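Local coordinates for periplasmic cell division protein (SufI) (Aquifex aeolicus, PDB 6SYY) that probably acts as a copper-dependent oxidase of the multicopper oxidase (laccase-like) family, binding four copper ions, at residues P260-R273 against D309-H323. Numbering follows the deposited sequence.
Sequences PYRLALLRGNQRMR and DASVNDVIKLYNFPH
A264 and Y319 face each other as a hydrogen-bonded pair between antiparallel strands 261-267 and 315-321. Y319 N reaches A264 O at 2.8 Å, nearly straight, and A264 N returns the bond to Y319 O. L266 and K317 repeat this pattern. At the P260/H323 end N320 replaces one backbone rung with its side chain. N320 CG is anti to the backbone N (chi1 179°), which carries OD1 to R262 N at 2.8 Å.

The tightly packed face is mostly apolar: L263, L265 and L318 lie on it, with the N320 amide at one end. L265 CD2 is 3.9 Å from L318 CD1. Towards D309, M272 CE closes on I316 CG1 at 3.5 Å.

The face with A264, L266, Y319 and F321 is looser, and most of its residues are partly exposed. The R271 guanidinium lies on one face of the F321 ring, off-centre, with planes 24° apart, a cation-pi stack. A264 CB meets the edge of that ring, 3.5 Å from F321 CE2. E292 forms salt bridges with both R271 and R262.

At the other end of the strands R267 forms a salt bridge with D314, side-on, NE and NH2 both donating to OD2, with NE at 2.8 Å. S311 N also donates to this oxygen, so three donors fix it. D309 O sits over the guanidinium face.

P260 CG packs over the H323 ring, 3.9 Å from its centroid. The P260 side chain is about 10 Å from those of the copper ligands H451 and H514. The strands belong to the middle cupredoxin-like domain, where 261-267 also pairs with strands 293-295 and 270-279, and 315-321 with strand 361-370.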
loop_
_atom_site.group_PDB
_atom_site.type_symbol
_atom_site.label_atom_id
_atom_site.label_comp_id
_atom_site.label_asym_id
_atom_site.label_seq_id
_atom_site.Cartn_x
_atom_site.Cartn_y
_atom_site.Cartn_z
ATOM N N PRO A 260 3.167 0.493 -11.626
ATOM C CA PRO A 260 2.709 1.783 -11.108
ATOM C C PRO A 260 1.650 2.386 -12.018
ATOM O O PRO A 260 1.559 2.074 -13.207
ATOM C CB PRO A 260 3.987 2.631 -11.122
ATOM C CG PRO A 260 4.726 2.121 -12.317
ATOM C CD PRO A 260 4.405 0.631 -12.412
ATOM N N TYR A 261 0.846 3.269 -11.436
ATOM C CA TYR A 261 -0.229 3.931 -12.161
ATOM C C TYR A 261 -0.048 5.440 -12.124
ATOM O O TYR A 261 0.393 6.000 -11.116
ATOM C CB TYR A 261 -1.600 3.573 -11.581
ATOM C CG TYR A 261 -1.873 2.097 -11.602
ATOM C CD1 TYR A 261 -1.446 1.281 -10.561
ATOM C CD2 TYR A 261 -2.544 1.515 -12.661
ATOM C CE1 TYR A 261 -1.684 -0.071 -10.572
ATOM C CE2 TYR A 261 -2.788 0.159 -12.682
ATOM C CZ TYR A 261 -2.352 -0.627 -11.637
ATOM O OH TYR A 261 -2.590 -1.978 -11.656
ATOM N N ARG A 262 -0.396 6.086 -13.230
ATOM C CA ARG A 262 -0.499 7.540 -13.308
ATOM C C ARG A 262 -1.969 7.827 -13.602
ATOM O O ARG A 262 -2.414 7.699 -14.747
ATOM C CB ARG A 262 0.435 8.107 -14.378
ATOM C CG ARG A 262 0.509 9.626 -14.404
ATOM C CD ARG A 262 1.509 10.147 -15.438
ATOM N NE ARG A 262 2.897 9.820 -15.111
ATOM C CZ ARG A 262 3.678 10.550 -14.317
ATOM N NH1 ARG A 262 3.211 11.653 -13.750
ATOM N NH2 ARG A 262 4.930 10.174 -14.084
ATOM N N LEU A 263 -2.725 8.197 -12.569
ATOM C CA LEU A 263 -4.183 8.235 -12.634
ATOM C C LEU A 263 -4.693 9.655 -12.835
ATOM O O LEU A 263 -4.265 10.579 -12.135
ATOM C CB LEU A 263 -4.788 7.655 -11.359
ATOM C CG LEU A 263 -4.328 6.248 -11.000
ATOM C CD1 LEU A 263 -4.919 5.858 -9.672
ATOM C CD2 LEU A 263 -4.729 5.261 -12.086
ATOM N N ALA A 264 -5.627 9.817 -13.773
ATOM C CA ALA A 264 -6.332 11.074 -13.983
ATOM C C ALA A 264 -7.822 10.789 -14.117
ATOM O O ALA A 264 -8.240 9.646 -14.315
ATOM C CB ALA A 264 -5.822 11.820 -15.226
ATOM N N LEU A 265 -8.624 11.845 -13.993
ATOM C CA LEU A 265 -10.073 11.772 -14.160
ATOM C C LEU A 265 -10.444 12.568 -15.403
ATOM O O LEU A 265 -10.314 13.795 -15.424
ATOM C CB LEU A 265 -10.795 12.301 -12.924
ATOM C CG LEU A 265 -10.663 11.391 -11.702
ATOM C CD1 LEU A 265 -11.121 12.094 -10.436
ATOM C CD2 LEU A 265 -11.453 10.111 -11.924
ATOM N N LEU A 266 -10.891 11.870 -16.439
ATOM C CA LEU A 266 -11.227 12.491 -17.710
ATOM C C LEU A 266 -12.733 12.697 -17.783
ATOM O O LEU A 266 -13.506 11.747 -17.619
ATOM C CB LEU A 266 -10.740 11.638 -18.881
ATOM C CG LEU A 266 -9.250 11.307 -18.837
ATOM C CD1 LEU A 266 -8.820 10.607 -20.114
ATOM C CD2 LEU A 266 -8.440 12.574 -18.613
ATOM N N ARG A 267 -13.140 13.941 -18.006
ATOM C CA ARG A 267 -14.532 14.316 -18.226
ATOM C C ARG A 267 -14.583 14.879 -19.642
ATOM O O ARG A 267 -14.370 16.076 -19.852
ATOM C CB ARG A 267 -15.002 15.325 -17.182
ATOM C CG ARG A 267 -16.401 15.872 -17.406
ATOM C CD ARG A 267 -16.766 16.876 -16.320
ATOM N NE ARG A 267 -18.127 17.384 -16.460
ATOM C CZ ARG A 267 -18.430 18.658 -16.682
ATOM N NH1 ARG A 267 -17.464 19.561 -16.781
ATOM N NH2 ARG A 267 -19.698 19.032 -16.795
ATOM N N GLY A 268 -14.842 14.010 -20.616
ATOM C CA GLY A 268 -14.768 14.413 -22.003
ATOM C C GLY A 268 -13.363 14.819 -22.401
ATOM O O GLY A 268 -12.418 14.034 -22.254
ATOM N N ASN A 269 -13.210 16.050 -22.894
ATOM C CA ASN A 269 -11.883 16.540 -23.252
ATOM C C ASN A 269 -11.014 16.706 -22.014
ATOM O O ASN A 269 -9.949 16.091 -21.900
ATOM C CB ASN A 269 -11.992 17.871 -23.999
ATOM C CG ASN A 269 -12.733 17.746 -25.310
ATOM O OD1 ASN A 269 -13.593 18.569 -25.629
ATOM N ND2 ASN A 269 -12.402 16.717 -26.083
ATOM N N GLN A 270 -11.461 17.529 -21.072
ATOM C CA GLN A 270 -10.602 18.040 -20.018
ATOM C C GLN A 270 -10.331 16.992 -18.939
ATOM O O GLN A 270 -11.028 15.979 -18.814
ATOM C CB GLN A 270 -11.228 19.291 -19.399
ATOM C CG GLN A 270 -11.341 20.461 -20.373
ATOM C CD GLN A 270 -12.227 21.578 -19.853
ATOM O OE1 GLN A 270 -12.811 21.470 -18.774
ATOM N NE2 GLN A 270 -12.335 22.658 -20.623
ATOM N N ARG A 271 -9.272 17.246 -18.168
ATOM C CA ARG A 271 -8.985 16.512 -16.944
ATOM C C ARG A 271 -9.694 17.196 -15.785
ATOM O O ARG A 271 -9.550 18.408 -15.591
ATOM C CB ARG A 271 -7.481 16.466 -16.664
ATOM C CG ARG A 271 -6.627 15.747 -17.693
ATOM C CD ARG A 271 -5.194 15.674 -17.191
ATOM N NE ARG A 271 -4.343 14.818 -18.011
ATOM C CZ ARG A 271 -3.163 14.352 -17.613
ATOM N NH1 ARG A 271 -2.705 14.658 -16.406
ATOM N NH2 ARG A 271 -2.440 13.579 -18.414
ATOM N N MET A 272 -10.451 16.424 -15.015
ATOM C CA MET A 272 -11.132 16.980 -13.856
ATOM C C MET A 272 -10.149 17.183 -12.708
ATOM O O MET A 272 -9.191 16.424 -12.537
ATOM C CB MET A 272 -12.277 16.066 -13.414
ATOM C CG MET A 272 -13.085 16.607 -12.247
ATOM S SD MET A 272 -14.494 15.564 -11.867
ATOM C CE MET A 272 -15.332 15.620 -13.433
ATOM N N ARG A 273 -10.387 18.228 -11.922
ATOM C CA ARG A 273 -9.593 18.452 -10.727
ATOM C C ARG A 273 -10.025 17.520 -9.597
ATOM O O ARG A 273 -11.170 17.058 -9.538
ATOM C CB ARG A 273 -9.703 19.906 -10.265
ATOM C CG ARG A 273 -11.120 20.404 -9.970
ATOM C CD ARG A 273 -11.048 21.515 -8.928
ATOM N NE ARG A 273 -12.186 22.431 -8.888
ATOM C CZ ARG A 273 -13.410 22.103 -8.490
ATOM N NH1 ARG A 273 -13.687 20.860 -8.133
ATOM N NH2 ARG A 273 -14.366 23.015 -8.458
ATOM N N ASP A 309 -18.666 19.066 -9.877
ATOM C CA ASP A 309 -18.068 19.629 -11.085
ATOM C C ASP A 309 -18.755 19.116 -12.337
ATOM O O ASP A 309 -18.773 19.805 -13.362
ATOM C CB ASP A 309 -16.580 19.282 -11.165
ATOM C CG ASP A 309 -15.760 19.951 -10.094
ATOM O OD1 ASP A 309 -16.328 20.727 -9.299
ATOM O OD2 ASP A 309 -14.537 19.704 -10.049
ATOM N N ALA A 310 -19.296 17.908 -12.279
ATOM C CA ALA A 310 -19.893 17.241 -13.422
ATOM C C ALA A 310 -21.399 17.478 -13.459
ATOM O O ALA A 310 -22.022 17.860 -12.467
ATOM C CB ALA A 310 -19.594 15.738 -13.373
ATOM N N SER A 311 -21.979 17.245 -14.629
ATOM C CA SER A 311 -23.417 17.318 -14.812
ATOM C C SER A 311 -24.010 15.920 -14.737
ATOM O O SER A 311 -23.331 14.924 -14.995
ATOM C CB SER A 311 -23.766 17.959 -16.155
ATOM O OG SER A 311 -23.109 19.204 -16.302
ATOM N N VAL A 312 -25.290 15.853 -14.369
ATOM C CA VAL A 312 -25.991 14.581 -14.434
ATOM C C VAL A 312 -25.889 14.044 -15.855
ATOM O O VAL A 312 -26.000 14.796 -16.832
ATOM C CB VAL A 312 -27.451 14.748 -13.986
ATOM C CG1 VAL A 312 -28.203 13.428 -14.099
ATOM C CG2 VAL A 312 -27.501 15.275 -12.561
ATOM N N ASN A 313 -25.625 12.743 -15.965
ATOM C CA ASN A 313 -25.411 11.945 -17.180
ATOM C C ASN A 313 -23.966 12.011 -17.656
ATOM O O ASN A 313 -23.645 11.371 -18.661
ATOM C CB ASN A 313 -26.334 12.327 -18.348
ATOM C CG ASN A 313 -27.791 12.093 -18.031
ATOM O OD1 ASN A 313 -28.133 11.209 -17.243
ATOM N ND2 ASN A 313 -28.661 12.885 -18.641
ATOM N N ASP A 314 -23.089 12.750 -16.985
ATOM C CA ASP A 314 -21.683 12.707 -17.348
ATOM C C ASP A 314 -21.074 11.361 -16.977
ATOM O O ASP A 314 -21.469 10.718 -16.000
ATOM C CB ASP A 314 -20.905 13.827 -16.657
ATOM C CG ASP A 314 -21.143 15.180 -17.297
ATOM O OD1 ASP A 314 -21.868 15.243 -18.311
ATOM O OD2 ASP A 314 -20.604 16.181 -16.784
ATOM N N VAL A 315 -20.104 10.932 -17.780
ATOM C CA VAL A 315 -19.272 9.779 -17.464
ATOM C C VAL A 315 -17.843 10.271 -17.290
ATOM O O VAL A 315 -17.310 10.975 -18.156
ATOM C CB VAL A 315 -19.365 8.684 -18.543
ATOM C CG1 VAL A 315 -20.712 7.985 -18.451
ATOM C CG2 VAL A 315 -19.170 9.273 -19.932
ATOM N N ILE A 316 -17.240 9.931 -16.157
ATOM C CA ILE A 316 -15.882 10.346 -15.837
ATOM C C ILE A 316 -15.015 9.097 -15.834
ATOM O O ILE A 316 -15.308 8.134 -15.115
ATOM C CB ILE A 316 -15.812 11.085 -14.493
ATOM C CG1 ILE A 316 -16.391 12.497 -14.631
ATOM C CG2 ILE A 316 -14.378 11.173 -14.009
ATOM C CD1 ILE A 316 -17.880 12.572 -14.526
ATOM N N LYS A 317 -13.964 9.104 -16.651
ATOM C CA LYS A 317 -13.083 7.953 -16.808
ATOM C C LYS A 317 -11.878 8.109 -15.889
ATOM O O LYS A 317 -11.089 9.046 -16.049
ATOM C CB LYS A 317 -12.626 7.806 -18.260
ATOM C CG LYS A 317 -13.718 7.363 -19.233
ATOM C CD LYS A 317 -13.245 7.405 -20.690
ATOM C CE LYS A 317 -12.892 8.824 -21.128
ATOM N NZ LYS A 317 -12.584 8.930 -22.585
ATOM N N LEU A 318 -11.748 7.203 -14.921
ATOM C CA LEU A 318 -10.498 7.071 -14.178
ATOM C C LEU A 318 -9.477 6.414 -15.094
ATOM O O LEU A 318 -9.549 5.209 -15.358
ATOM C CB LEU A 318 -10.694 6.254 -12.908
ATOM C CG LEU A 318 -9.373 5.951 -12.197
ATOM C CD1 LEU A 318 -8.776 7.224 -11.625
ATOM C CD2 LEU A 318 -9.547 4.899 -11.119
ATOM N N TYR A 319 -8.534 7.204 -15.589
ATOM C CA TYR A 319 -7.684 6.803 -16.696
ATOM C C TYR A 319 -6.231 6.730 -16.253
ATOM O O TYR A 319 -5.765 7.570 -15.478
ATOM C CB TYR A 319 -7.826 7.781 -17.859
ATOM C CG TYR A 319 -7.294 7.245 -19.155
ATOM C CD1 TYR A 319 -8.068 6.408 -19.954
ATOM C CD2 TYR A 319 -6.016 7.575 -19.590
ATOM C CE1 TYR A 319 -7.580 5.914 -21.147
ATOM C CE2 TYR A 319 -5.519 7.086 -20.780
ATOM C CZ TYR A 319 -6.303 6.257 -21.555
ATOM O OH TYR A 319 -5.800 5.776 -22.740
ATOM N N ASN A 320 -5.524 5.718 -16.750
ATOM C CA ASN A 320 -4.104 5.543 -16.483
ATOM C C ASN A 320 -3.315 6.001 -17.698
ATOM O O ASN A 320 -3.486 5.456 -18.793
ATOM C CB ASN A 320 -3.773 4.087 -16.160
ATOM C CG ASN A 320 -2.294 3.876 -15.901
ATOM O OD1 ASN A 320 -1.781 4.246 -14.847
ATOM N ND2 ASN A 320 -1.601 3.290 -16.867
ATOM N N PHE A 321 -2.468 6.994 -17.506
ATOM C CA PHE A 321 -1.573 7.502 -18.532
ATOM C C PHE A 321 -0.208 6.845 -18.405
ATOM O O PHE A 321 0.095 6.228 -17.379
ATOM C CB PHE A 321 -1.446 9.022 -18.409
ATOM C CG PHE A 321 -2.663 9.766 -18.882
ATOM C CD1 PHE A 321 -2.890 9.954 -20.238
ATOM C CD2 PHE A 321 -3.579 10.276 -17.975
ATOM C CE1 PHE A 321 -4.007 10.636 -20.682
ATOM C CE2 PHE A 321 -4.699 10.960 -18.415
ATOM C CZ PHE A 321 -4.912 11.140 -19.769
ATOM N N PRO A 322 0.629 6.917 -19.442
ATOM C CA PRO A 322 1.979 6.342 -19.342
ATOM C C PRO A 322 2.742 6.896 -18.147
ATOM O O PRO A 322 2.859 8.110 -17.969
ATOM C CB PRO A 322 2.628 6.743 -20.668
ATOM C CG PRO A 322 1.474 6.819 -21.620
ATOM C CD PRO A 322 0.313 7.341 -20.818
ATOM N N HIS A 323 3.258 5.987 -17.313
ATOM C CA HIS A 323 3.876 6.392 -16.056
ATOM C C HIS A 323 5.267 6.981 -16.238
ATOM O O HIS A 323 5.743 7.686 -15.341
ATOM C CB HIS A 323 3.932 5.210 -15.082
ATOM C CG HIS A 323 4.654 4.011 -15.615
ATOM N ND1 HIS A 323 6.007 4.010 -15.876
ATOM C CD2 HIS A 323 4.211 2.768 -15.921
ATOM C CE1 HIS A 323 6.365 2.821 -16.327
ATOM N NE2 HIS A 323 5.294 2.048 -16.363
HETATM O O HOH W 1 0.774 1.009 -15.861
HETATM O O HOH W 2 -15.409 10.727 -20.710
HETATM O O HOH W 3 -13.387 17.215 -8.578
#